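Local coordinates for uncharacterized protein XCC1541 (Xanthomonas campestris pv. campestris, PDB 2QJW) that is of unknown biological role but probably acts as a hydrolase, belonging by its fold to the alpha/beta-hydrolase superfamily, at residues 9-14 with 43-48; 51-56 with 107-112; 65-70 with 89-94; 126-129 with 134-137. All coordinates share one frame; numbering follows the deposited sequence. Where two conformers were deposited one is given.

Contact 1: residues 9-14 with 43-48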
loop_
_atom_site.group_PDB
_atom_site.type_symbol
_atom_site.label_atom_id
_atom_site.label_comp_id
_atom_site.label_asym_id
_atom_site.label_seq_id
_atom_site.Cartn_x
_atom_site.Cartn_y
_atom_site.Cartn_z
ATOM N N LEU A 9 14.265 7.966 -12.927
ATOM C CA LEU A 9 14.002 6.588 -12.484
ATOM C C LEU A 9 15.323 5.836 -12.450
ATOM O O LEU A 9 15.929 5.638 -13.511
ATOM C CB LEU A 9 13.055 5.927 -13.469
ATOM C CG LEU A 9 11.851 6.817 -13.815
ATOM C CD1 LEU A 9 11.127 6.199 -14.963
ATOM C CD2 LEU A 9 10.951 7.062 -12.579
ATOM N N ALA A 10 15.808 5.445 -11.262
ATOM C CA ALA A 10 17.144 4.849 -11.094
ATOM C C ALA A 10 17.113 3.355 -10.865
ATOM O O ALA A 10 16.571 2.882 -9.865
ATOM C CB ALA A 10 17.804 5.509 -9.913
ATOM N N HIS A 11 17.704 2.648 -11.804
ATOM C CA HIS A 11 17.784 1.197 -11.743
ATOM C C HIS A 11 18.667 0.663 -10.633
ATOM O O HIS A 11 19.523 1.358 -10.117
ATOM C CB HIS A 11 18.211 0.653 -13.114
ATOM C CG HIS A 11 19.673 0.826 -13.459
ATOM N ND1 HIS A 11 20.703 0.106 -12.856
ATOM C CD2 HIS A 11 20.269 1.672 -14.323
ATOM C CE1 HIS A 11 21.860 0.498 -13.376
ATOM N NE2 HIS A 11 21.628 1.457 -14.252
ATOM N N GLY A 12 18.416 -0.600 -10.243
ATOM C CA GLY A 12 19.170 -1.246 -9.192
ATOM C C GLY A 12 20.537 -1.747 -9.641
ATOM O O GLY A 12 20.901 -1.677 -10.823
ATOM N N PHE A 13 21.241 -2.328 -8.683
ATOM C CA PHE A 13 22.584 -2.825 -8.896
ATOM C C PHE A 13 22.598 -3.944 -9.926
ATOM O O PHE A 13 21.776 -4.864 -9.893
ATOM C CB PHE A 13 23.180 -3.307 -7.568
ATOM C CG PHE A 13 24.571 -3.860 -7.689
ATOM C CD1 PHE A 13 25.634 -3.020 -7.940
ATOM C CD2 PHE A 13 24.814 -5.207 -7.531
ATOM C CE1 PHE A 13 26.924 -3.523 -8.008
ATOM C CE2 PHE A 13 26.107 -5.714 -7.609
ATOM C CZ PHE A 13 27.158 -4.869 -7.868
ATOM N N GLU A 14 23.503 -3.839 -10.887
ATOM C CA GLU A 14 23.675 -4.829 -11.968
ATOM C C GLU A 14 22.424 -4.979 -12.816
ATOM O O GLU A 14 22.247 -5.984 -13.481
ATOM C CB GLU A 14 24.150 -6.201 -11.459
ATOM C CG GLU A 14 25.631 -6.192 -11.110
ATOM C CD GLU A 14 26.146 -7.502 -10.565
ATOM O OE1 GLU A 14 25.343 -8.377 -10.163
ATOM O OE2 GLU A 14 27.382 -7.632 -10.508
ATOM N N ASP A 43 28.157 1.263 -15.675
ATOM C CA ASP A 43 29.620 1.391 -15.577
ATOM C C ASP A 43 30.061 1.477 -14.158
ATOM O O ASP A 43 31.050 0.876 -13.758
ATOM C CB ASP A 43 30.130 2.633 -16.381
ATOM C CG ASP A 43 29.460 3.935 -16.002
ATOM O OD1 ASP A 43 28.221 3.947 -15.741
ATOM O OD2 ASP A 43 30.187 4.975 -15.923
ATOM N N LEU A 44 29.303 2.207 -13.363
ATOM C CA LEU A 44 29.614 2.459 -11.971
ATOM C C LEU A 44 29.446 1.195 -11.159
ATOM O O LEU A 44 30.300 0.823 -10.311
ATOM C CB LEU A 44 28.684 3.533 -11.416
ATOM C CG LEU A 44 28.871 4.924 -12.057
ATOM C CD1 LEU A 44 27.651 5.825 -11.817
ATOM C CD2 LEU A 44 30.199 5.575 -11.617
ATOM N N ASP A 45 28.396 0.482 -11.457
ATOM C CA ASP A 45 28.099 -0.767 -10.699
ATOM C C ASP A 45 29.178 -1.826 -10.891
ATOM O O ASP A 45 29.458 -2.588 -9.935
ATOM C CB ASP A 45 26.751 -1.345 -11.087
ATOM C CG ASP A 45 25.595 -0.455 -10.659
ATOM O OD1 ASP A 45 25.837 0.470 -9.888
ATOM O OD2 ASP A 45 24.451 -0.762 -11.073
ATOM N N ALA A 46 29.790 -1.833 -12.083
ATOM C CA ALA A 46 30.873 -2.761 -12.419
ATOM C C ALA A 46 32.191 -2.410 -11.722
ATOM O O ALA A 46 33.114 -3.225 -11.763
ATOM C CB ALA A 46 31.038 -2.826 -13.926
ATOM N N ARG A 47 32.291 -1.317 -11.005
ATOM C CA ARG A 47 33.566 -0.935 -10.375
ATOM C C ARG A 47 33.744 -1.484 -8.936
ATOM O O ARG A 47 33.791 -0.779 -7.932
ATOM C CB ARG A 47 33.743 0.557 -10.422
ATOM C CG ARG A 47 33.892 1.031 -11.876
ATOM C CD ARG A 47 35.321 0.755 -12.461
ATOM N NE ARG A 47 36.297 1.457 -11.675
ATOM C CZ ARG A 47 36.514 2.764 -11.723
ATOM N NH1 ARG A 47 35.925 3.512 -12.640
ATOM N NH2 ARG A 47 37.380 3.306 -10.866
ATOM N N ARG A 48 33.939 -2.759 -8.927
ATOM C CA ARG A 48 34.230 -3.545 -7.693
ATOM C C ARG A 48 35.365 -3.053 -6.818
ATOM O O ARG A 48 35.339 -3.255 -5.591
ATOM C CB ARG A 48 34.564 -4.968 -8.102
ATOM C CG ARG A 48 33.358 -5.691 -8.713
#

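Contact 2: residues 51-56 with 107-112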
loop_
_atom_site.group_PDB
_atom_site.type_symbol
_atom_site.label_atom_id
_atom_site.label_comp_id
_atom_site.label_asym_id
_atom_site.label_seq_id
_atom_site.Cartn_x
_atom_site.Cartn_y
_atom_site.Cartn_z
ATOM N N GLY A 51 34.125 -0.888 -4.055
ATOM C CA GLY A 51 33.190 -1.421 -3.098
ATOM C C GLY A 51 32.401 -2.566 -3.688
ATOM O O GLY A 51 32.309 -2.736 -4.902
ATOM N N GLN A 52 31.760 -3.334 -2.806
ATOM C CA GLN A 52 30.967 -4.482 -3.257
ATOM C C GLN A 52 29.717 -4.096 -4.096
ATOM O O GLN A 52 29.208 -4.928 -4.812
ATOM C CB GLN A 52 30.625 -5.364 -2.045
ATOM C CG GLN A 52 31.910 -5.993 -1.398
ATOM C CD GLN A 52 31.525 -7.136 -0.455
ATOM O OE1 GLN A 52 30.645 -7.898 -0.820
ATOM N NE2 GLN A 52 32.089 -7.189 0.795
ATOM N N LEU A 53 29.252 -2.863 -3.991
ATOM C CA LEU A 53 28.140 -2.387 -4.858
ATOM C C LEU A 53 28.657 -1.373 -5.887
ATOM O O LEU A 53 27.917 -0.534 -6.345
ATOM C CB LEU A 53 27.023 -1.795 -4.030
ATOM C CG LEU A 53 26.331 -2.860 -3.168
ATOM C CD1 LEU A 53 25.346 -2.186 -2.281
ATOM C CD2 LEU A 53 25.669 -3.919 -4.040
ATOM N N GLY A 54 29.943 -1.425 -6.164
ATOM C CA GLY A 54 30.570 -0.536 -7.127
ATOM C C GLY A 54 30.809 0.832 -6.588
ATOM O O GLY A 54 30.914 1.084 -5.372
ATOM N N ASP A 55 30.850 1.776 -7.561
ATOM C CA ASP A 55 31.128 3.150 -7.278
ATOM C C ASP A 55 29.865 3.872 -6.854
ATOM O O ASP A 55 29.263 4.657 -7.644
ATOM C CB ASP A 55 31.741 3.811 -8.539
ATOM C CG ASP A 55 32.249 5.144 -8.311
ATOM O OD1 ASP A 55 32.244 5.706 -7.197
ATOM O OD2 ASP A 55 32.670 5.689 -9.388
ATOM N N VAL A 56 29.441 3.624 -5.623
ATOM C CA VAL A 56 28.195 4.222 -5.131
ATOM C C VAL A 56 28.311 5.720 -5.019
ATOM O O VAL A 56 27.376 6.406 -5.307
ATOM C CB VAL A 56 27.753 3.551 -3.799
ATOM C CG1 VAL A 56 26.468 4.202 -3.223
ATOM C CG2 VAL A 56 27.539 2.111 -4.062
ATOM N N THR A 107 18.095 0.044 3.827
ATOM C CA THR A 107 18.224 1.006 4.894
ATOM C C THR A 107 19.698 1.139 5.319
ATOM O O THR A 107 20.030 2.136 5.900
ATOM C CB THR A 107 17.344 0.679 6.092
ATOM O OG1 THR A 107 17.795 -0.572 6.667
ATOM C CG2 THR A 107 15.870 0.555 5.665
ATOM N N LYS A 108 20.531 0.138 5.025
ATOM C CA LYS A 108 21.935 0.131 5.406
ATOM C C LYS A 108 22.781 0.004 4.149
ATOM O O LYS A 108 22.377 -0.679 3.203
ATOM C CB LYS A 108 22.184 -1.076 6.292
ATOM C CG LYS A 108 21.292 -1.209 7.537
ATOM C CD LYS A 108 21.477 -2.586 8.215
ATOM C CE LYS A 108 20.408 -2.838 9.280
ATOM N NZ LYS A 108 20.797 -3.926 10.216
HETATM N N MSE A 109 23.960 0.618 4.148
HETATM C CA MSE A 109 24.831 0.610 2.981
HETATM C C MSE A 109 26.287 0.540 3.443
HETATM O O MSE A 109 27.060 1.443 3.151
HETATM C CB MSE A 109 24.534 1.861 2.135
HETATM C CG MSE A 109 25.229 1.986 0.748
HETATM SE SE MSE A 109 24.829 0.619 -0.505
HETATM C CE MSE A 109 22.914 0.797 -0.638
ATOM N N GLY A 110 26.591 -0.496 4.234
ATOM C CA GLY A 110 27.941 -0.773 4.725
ATOM C C GLY A 110 28.548 0.461 5.341
ATOM O O GLY A 110 27.946 1.091 6.221
ATOM N N PRO A 111 29.730 0.870 4.856
ATOM C CA PRO A 111 30.342 2.076 5.394
ATOM C C PRO A 111 29.743 3.390 4.890
ATOM O O PRO A 111 30.105 4.436 5.387
ATOM C CB PRO A 111 31.796 1.956 4.901
ATOM C CG PRO A 111 31.647 1.255 3.626
ATOM C CD PRO A 111 30.572 0.265 3.805
ATOM N N LEU A 112 28.786 3.347 3.951
ATOM C CA LEU A 112 28.150 4.574 3.479
ATOM C C LEU A 112 26.980 4.980 4.414
ATOM O O LEU A 112 26.529 4.175 5.250
ATOM C CB LEU A 112 27.646 4.457 2.023
ATOM C CG LEU A 112 28.747 4.508 0.937
ATOM C CD1 LEU A 112 28.200 4.444 -0.476
ATOM C CD2 LEU A 112 29.597 5.794 1.097
#

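Contact 3: residues 65-70 with 89-94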
loop_
_atom_site.group_PDB
_atom_site.type_symbol
_atom_site.label_atom_id
_atom_site.label_comp_id
_atom_site.label_asym_id
_atom_site.label_seq_id
_atom_site.Cartn_x
_atom_site.Cartn_y
_atom_site.Cartn_z
ATOM N N GLU A 65 23.772 15.266 -10.337
ATOM C CA GLU A 65 23.971 16.173 -11.461
ATOM C C GLU A 65 22.758 16.193 -12.371
ATOM O O GLU A 65 22.304 17.257 -12.818
ATOM C CB GLU A 65 25.239 15.764 -12.210
ATOM C CG GLU A 65 26.487 16.196 -11.408
ATOM C CD GLU A 65 27.830 15.822 -12.061
ATOM O OE1 GLU A 65 27.851 15.327 -13.203
ATOM O OE2 GLU A 65 28.864 16.056 -11.408
ATOM N N ILE A 66 22.205 15.011 -12.642
ATOM C CA ILE A 66 21.035 14.892 -13.454
ATOM C C ILE A 66 19.792 15.530 -12.816
ATOM O O ILE A 66 18.965 16.220 -13.469
ATOM C CB ILE A 66 20.779 13.386 -13.802
ATOM C CG1 ILE A 66 21.907 12.852 -14.711
ATOM C CG2 ILE A 66 19.480 13.181 -14.497
ATOM C CD1 ILE A 66 21.885 11.299 -14.936
ATOM N N ALA A 67 19.632 15.319 -11.506
ATOM C CA ALA A 67 18.483 15.922 -10.826
ATOM C C ALA A 67 18.576 17.416 -10.752
ATOM O O ALA A 67 17.571 18.111 -10.959
ATOM C CB ALA A 67 18.397 15.302 -9.412
ATOM N N ARG A 68 19.763 17.918 -10.431
ATOM C CA ARG A 68 19.981 19.360 -10.351
ATOM C C ARG A 68 19.609 20.002 -11.669
ATOM O O ARG A 68 18.839 20.984 -11.679
ATOM C CB ARG A 68 21.462 19.585 -9.954
ATOM C CG ARG A 68 22.013 20.973 -9.919
ATOM C CD ARG A 68 21.389 21.810 -8.904
ATOM N NE ARG A 68 21.598 21.384 -7.510
ATOM C CZ ARG A 68 21.015 21.999 -6.483
ATOM N NH1 ARG A 68 20.192 23.040 -6.696
ATOM N NH2 ARG A 68 21.222 21.561 -5.251
ATOM N N ALA A 69 20.094 19.441 -12.779
ATOM C CA ALA A 69 19.758 19.968 -14.091
ATOM C C ALA A 69 18.250 20.029 -14.311
ATOM O O ALA A 69 17.688 20.989 -14.863
ATOM C CB ALA A 69 20.431 19.101 -15.208
ATOM N N ALA A 70 17.574 18.964 -13.907
ATOM C CA ALA A 70 16.169 18.878 -14.066
ATOM C C ALA A 70 15.416 19.918 -13.223
ATOM O O ALA A 70 14.416 20.466 -13.661
ATOM C CB ALA A 70 15.641 17.412 -13.737
ATOM N N ALA A 89 16.912 8.544 -2.668
ATOM C CA ALA A 89 16.685 9.102 -1.361
ATOM C C ALA A 89 17.806 10.039 -0.909
ATOM O O ALA A 89 17.538 11.137 -0.492
ATOM C CB ALA A 89 16.439 7.950 -0.344
ATOM N N GLN A 90 19.033 9.635 -1.072
ATOM C CA GLN A 90 20.163 10.468 -0.650
ATOM C C GLN A 90 20.197 11.786 -1.471
ATOM O O GLN A 90 20.402 12.857 -0.884
ATOM C CB GLN A 90 21.508 9.736 -0.749
ATOM C CG GLN A 90 21.622 8.505 0.104
ATOM C CD GLN A 90 21.572 8.797 1.596
ATOM O OE1 GLN A 90 21.752 9.920 2.050
ATOM N NE2 GLN A 90 21.336 7.775 2.360
ATOM N N VAL A 91 19.913 11.679 -2.771
ATOM C CA VAL A 91 19.939 12.853 -3.636
ATOM C C VAL A 91 18.839 13.817 -3.279
ATOM O O VAL A 91 19.027 15.028 -3.408
ATOM C CB VAL A 91 19.949 12.450 -5.144
ATOM C CG1 VAL A 91 19.639 13.662 -6.086
ATOM C CG2 VAL A 91 21.302 11.795 -5.443
ATOM N N SER A 92 17.682 13.348 -2.764
ATOM C CA SER A 92 16.624 14.268 -2.386
ATOM C C SER A 92 17.047 15.255 -1.282
ATOM O O SER A 92 16.420 16.284 -1.143
ATOM C CB SER A 92 15.360 13.537 -1.912
ATOM O OG SER A 92 15.531 12.891 -0.659
ATOM N N LEU A 93 18.071 14.876 -0.521
ATOM C CA LEU A 93 18.684 15.647 0.560
ATOM C C LEU A 93 19.517 16.806 0.019
ATOM O O LEU A 93 19.797 17.742 0.788
ATOM C CB LEU A 93 19.596 14.774 1.413
ATOM C CG LEU A 93 19.123 13.452 2.107
ATOM C CD1 LEU A 93 20.304 12.590 2.598
ATOM C CD2 LEU A 93 18.234 13.790 3.215
ATOM N N GLN A 94 19.846 16.754 -1.276
ATOM C CA GLN A 94 20.737 17.725 -1.928
ATOM C C GLN A 94 20.154 18.595 -3.019
ATOM O O GLN A 94 20.822 19.542 -3.442
ATOM C CB GLN A 94 21.910 16.901 -2.511
ATOM C CG GLN A 94 22.735 16.278 -1.413
ATOM C CD GLN A 94 24.138 15.863 -1.882
ATOM O OE1 GLN A 94 24.518 14.713 -1.765
ATOM N NE2 GLN A 94 24.880 16.808 -2.451
#

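Contact 4: residues 126-129 with 134-137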
loop_
_atom_site.group_PDB
_atom_site.type_symbol
_atom_site.label_atom_id
_atom_site.label_comp_id
_atom_site.label_asym_id
_atom_site.label_seq_id
_atom_site.Cartn_x
_atom_site.Cartn_y
_atom_site.Cartn_z
ATOM N N HIS A 126 7.586 -2.414 -0.685
ATOM C CA HIS A 126 8.557 -3.414 -0.240
ATOM C C HIS A 126 7.952 -4.779 -0.196
ATOM O O HIS A 126 6.749 -4.982 -0.165
ATOM C CB HIS A 126 9.077 -3.034 1.125
ATOM C CG HIS A 126 10.355 -3.686 1.467
ATOM N ND1 HIS A 126 11.503 -3.405 0.782
ATOM C CD2 HIS A 126 10.670 -4.591 2.421
ATOM C CE1 HIS A 126 12.480 -4.154 1.286
ATOM N NE2 HIS A 126 11.985 -4.887 2.266
ATOM N N ALA A 127 8.852 -5.758 -0.288
ATOM C CA ALA A 127 8.498 -7.201 -0.294
ATOM C C ALA A 127 8.507 -7.783 1.108
ATOM O O ALA A 127 9.538 -7.702 1.792
ATOM C CB ALA A 127 9.504 -7.923 -1.170
ATOM N N TRP A 128 7.412 -8.422 1.517
ATOM C CA TRP A 128 7.380 -9.103 2.780
ATOM C C TRP A 128 8.557 -10.081 2.902
ATOM O O TRP A 128 9.060 -10.226 4.046
ATOM C CB TRP A 128 6.096 -9.932 2.910
ATOM C CG TRP A 128 4.886 -9.214 3.361
ATOM C CD1 TRP A 128 3.709 -9.148 2.718
ATOM C CD2 TRP A 128 4.713 -8.491 4.583
ATOM N NE1 TRP A 128 2.807 -8.406 3.436
ATOM C CE2 TRP A 128 3.385 -8.017 4.603
ATOM C CE3 TRP A 128 5.534 -8.236 5.703
ATOM C CZ2 TRP A 128 2.890 -7.304 5.630
ATOM C CZ3 TRP A 128 4.998 -7.519 6.752
ATOM C CH2 TRP A 128 3.697 -7.062 6.703
ATOM N N HIS A 129 8.905 -10.768 1.828
ATOM C CA HIS A 129 9.900 -11.849 1.850
ATOM C C HIS A 129 11.235 -11.447 1.295
ATOM O O HIS A 129 12.005 -12.314 0.877
ATOM C CB HIS A 129 9.384 -13.040 1.095
ATOM C CG HIS A 129 8.017 -13.414 1.497
ATOM N ND1 HIS A 129 7.735 -13.840 2.772
ATOM C CD2 HIS A 129 6.843 -13.407 0.818
ATOM C CE1 HIS A 129 6.436 -14.087 2.862
ATOM N NE2 HIS A 129 5.883 -13.859 1.683
ATOM N N PRO A 134 15.549 -6.920 5.256
ATOM C CA PRO A 134 14.407 -7.388 6.077
ATOM C C PRO A 134 13.261 -6.396 6.079
ATOM O O PRO A 134 13.471 -5.184 6.315
ATOM C CB PRO A 134 15.041 -7.540 7.470
ATOM C CG PRO A 134 16.482 -7.862 7.205
ATOM C CD PRO A 134 16.819 -6.983 6.014
ATOM N N ALA A 135 12.051 -6.900 5.911
ATOM C CA ALA A 135 10.877 -6.016 5.890
ATOM C C ALA A 135 10.827 -5.141 7.139
ATOM O O ALA A 135 10.435 -3.967 7.093
ATOM C CB ALA A 135 9.593 -6.826 5.784
ATOM N N ALA A 136 11.175 -5.656 8.320
ATOM C CA ALA A 136 11.134 -4.907 9.551
ATOM C C ALA A 136 11.988 -3.651 9.493
ATOM O O ALA A 136 11.621 -2.619 10.062
ATOM C CB ALA A 136 11.564 -5.783 10.762
ATOM N N ASP A 137 13.078 -3.707 8.749
ATOM C CA ASP A 137 14.006 -2.585 8.651
ATOM C C ASP A 137 13.332 -1.445 7.888
ATOM O O ASP A 137 13.461 -0.276 8.275
ATOM C CB ASP A 137 15.325 -2.993 7.986
ATOM C CG ASP A 137 16.197 -3.906 8.870
ATOM O OD1 ASP A 137 15.845 -4.132 10.043
ATOM O OD2 ASP A 137 17.224 -4.306 8.334
HETATM O O HOH W 1 11.907 -9.517 4.642
#

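Contact 1: residues 9-14 with 43-48
The backbone N-H of Glu14 reaches Asp45 from above the carboxylate plane, the donor lying 42° out of it, and still forms a hydrogen bond: Glu14 N to Asp45 OD2 is 3.2 Å, with a reasonably straight angle of 151° at the hydrogen. The other oxygen, OD1, is engaged in a salt bridge with Arg59, so this buried carboxylate has partners for both of its oxygens. A short acid suits the place: Asp45, in helix 42-45, directs its CB toward the loop, and its short chain is enough to bring OD2 to Glu14 N. His11 presents its ring edge to the same group, CE1 of His11 lying 3.7 Å from OD2 of Asp45, and its ring is nearly perpendicular to the carboxylate. His11 ND1 donates to Gly12 O at 2.7 Å, almost in the ring plane, while NE2 bonds to Phe41 N; together these two bonds fix the ring's rotation. The His-Gly-Phe sequence follows strand 6-10, and in many alpha/beta hydrolases the loop at this point borders the oxyanion hole, which would agree with Gly12 lying near the presumed nucleophile elbow. Phe13 carries its CG anti to the backbone N (chi1 179°), which sends the ring along Asp45: CD1 lies 3.7 Å from Asp45 CB, and CE1 comes obliquely to 3.3 Å from Asp45 O. Over one face of the Phe13 ring sits Glu14 CG, 3.6 Å above the plane.

Contact 2: residues 51-56 with 107-112
Val56 and Leu112 meet more closely than carbon atoms usually do: CG1 of Val56 lies 3.3 Å from CD1 of Leu112, and CB of Val56 is 3.5 Å from that same methyl. The two side chains slide past each other in opposite directions, and the branched valine, buried at the start of helix 56-71, offers a compact surface against which one leucine methyl is pressed. The second apolar pair is less certain. Leu53 CD1 is 3.4 Å from SE of Met109, a selenomethionine in this crystal, but Met109 was modelled in two conformers, so the closeness holds for one of them. Its chain leaves with CG anti to the backbone N (chi1 -173°), then bends twice, bringing the flexible end across to Leu53. Gly110, Pro111 and Lys108 lie on the exposed side. The first two form the corner of a type II' turn, where the positive phi of Gly110 suits a glycine, and Lys108 lies against Asp137 of helix 135-145. Helix 83-92 adjoins the contact: Met109 touches its Leu83, and the first residue of helix 56-71 and the loop between strands 99-103 and 122-127 meet on its Tyr86.

Contact 3: residues 65-70 with 89-94
Arg68 of helix 56-71 reaches across to the backbone of Gln94, in the segment that follows Val91. From CB the chain sets out with CG anti to the backbone N (chi1 174°), then bends about the CB-CG and CG-CD bonds, so that it folds round instead of running straight out from its helix. CZ of Arg68 ends 3.9 Å from Gln94 O, and NH2 of Arg68 comes to 2.7 Å from Gln94 O, which lies oblique to the guanidinium plane. A long, positively charged side chain suits this exposed side of the contact because it can span the gap to a carbonyl; Arg68 also meets a crystal neighbour, which may influence its pose. Deeper in, the small Ala67 lets the branched Val91 approach: Ala67 CB lies 3.9 Å from CG1 of Val91, the branch that stands anti to the backbone N. The two helices belong to successive beta-alpha-beta crossovers around strand 76-81, as expected of the alpha/beta-hydrolase core. Ala67 rests on Ile8 of strand 6-10, whereas Val91 touches Leu78 of strand 76-81, so both pack onto the parallel sheet. The same segment also meets helix 56-71 one turn earlier, where Val91 packs on Leu63 and the side chain of Gln94 lies against Leu64.

Contact 4: residues 126-129 with 134-137
His126 meets Ala135 with the edge of its ring: CD2 of His126 lies 3.8 Å from Ala135 CA, close to the ring plane, while the carbonyl carbon of Pro134 comes obliquely to 4.3 Å from His126 NE2. The imidazole is swung out by a CG anti to the backbone N (chi1 -160°), and its NE2 hydrogen bonds to Ile133 O, in the loop just before the helix, which helps fix how the ring is turned. The indole of Trp128 approaches Ala135 from another direction; CE3 of Trp128 lies 4.3 Å from CB of Ala135 in an oblique meeting. Trp128 NE1 has its partner in the other chain, bonding to Ala147 O of the second subunit, so this tryptophan serves the dimer as well as the contact. On one face of the His129 ring sits Trp128 CB, 4.0 Å above its centre. The small methyl of Ala135 suits a place between the His126 and Trp128 side chains; Ala135 CB also lies 3.9 Å from Trp128 O. A water bridges the two backbones, donating to Trp128 O at 3.0 Å and accepting from Ala135 N at 2.9 Å, and so supplies an acceptor to a first-turn N-H of the helix. Pro134 occupies the N-cap position, and its carbonyl O receives Asp137 N. The short loop joining the segments leaves the strand where this family commonly carries the triad acid. The contact sits within the unit of strand 122-127, helix 135-145 and strand 148-152, with His126 and Trp128 both leaning on Leu151 of the last strand.

How the contacts relate
From the N terminus, contact 1 closes first, bringing helix 42-45 back to the loop after strand 6-10, with helix 20-31 and strand 35-37 in between. Contact 2 then opens and makes the longest loop, from the approach to helix 56-71 to the loop after strand 99-103. Contact 3 falls entirely within that span, pairing the helices before and after strand 76-81 in the chain. Contact 4 follows in series as a short closure beyond strand 122-127; no two loops cross. Contacts 1 and 2 touch through Phe13 and Leu53, and probably through a hydrogen bond between Leu44 and Asp55; contacts 2 and 4 touch through Lys108 and Asp137. Contacts 3 and 4 lie on opposite sides of the chain's centre.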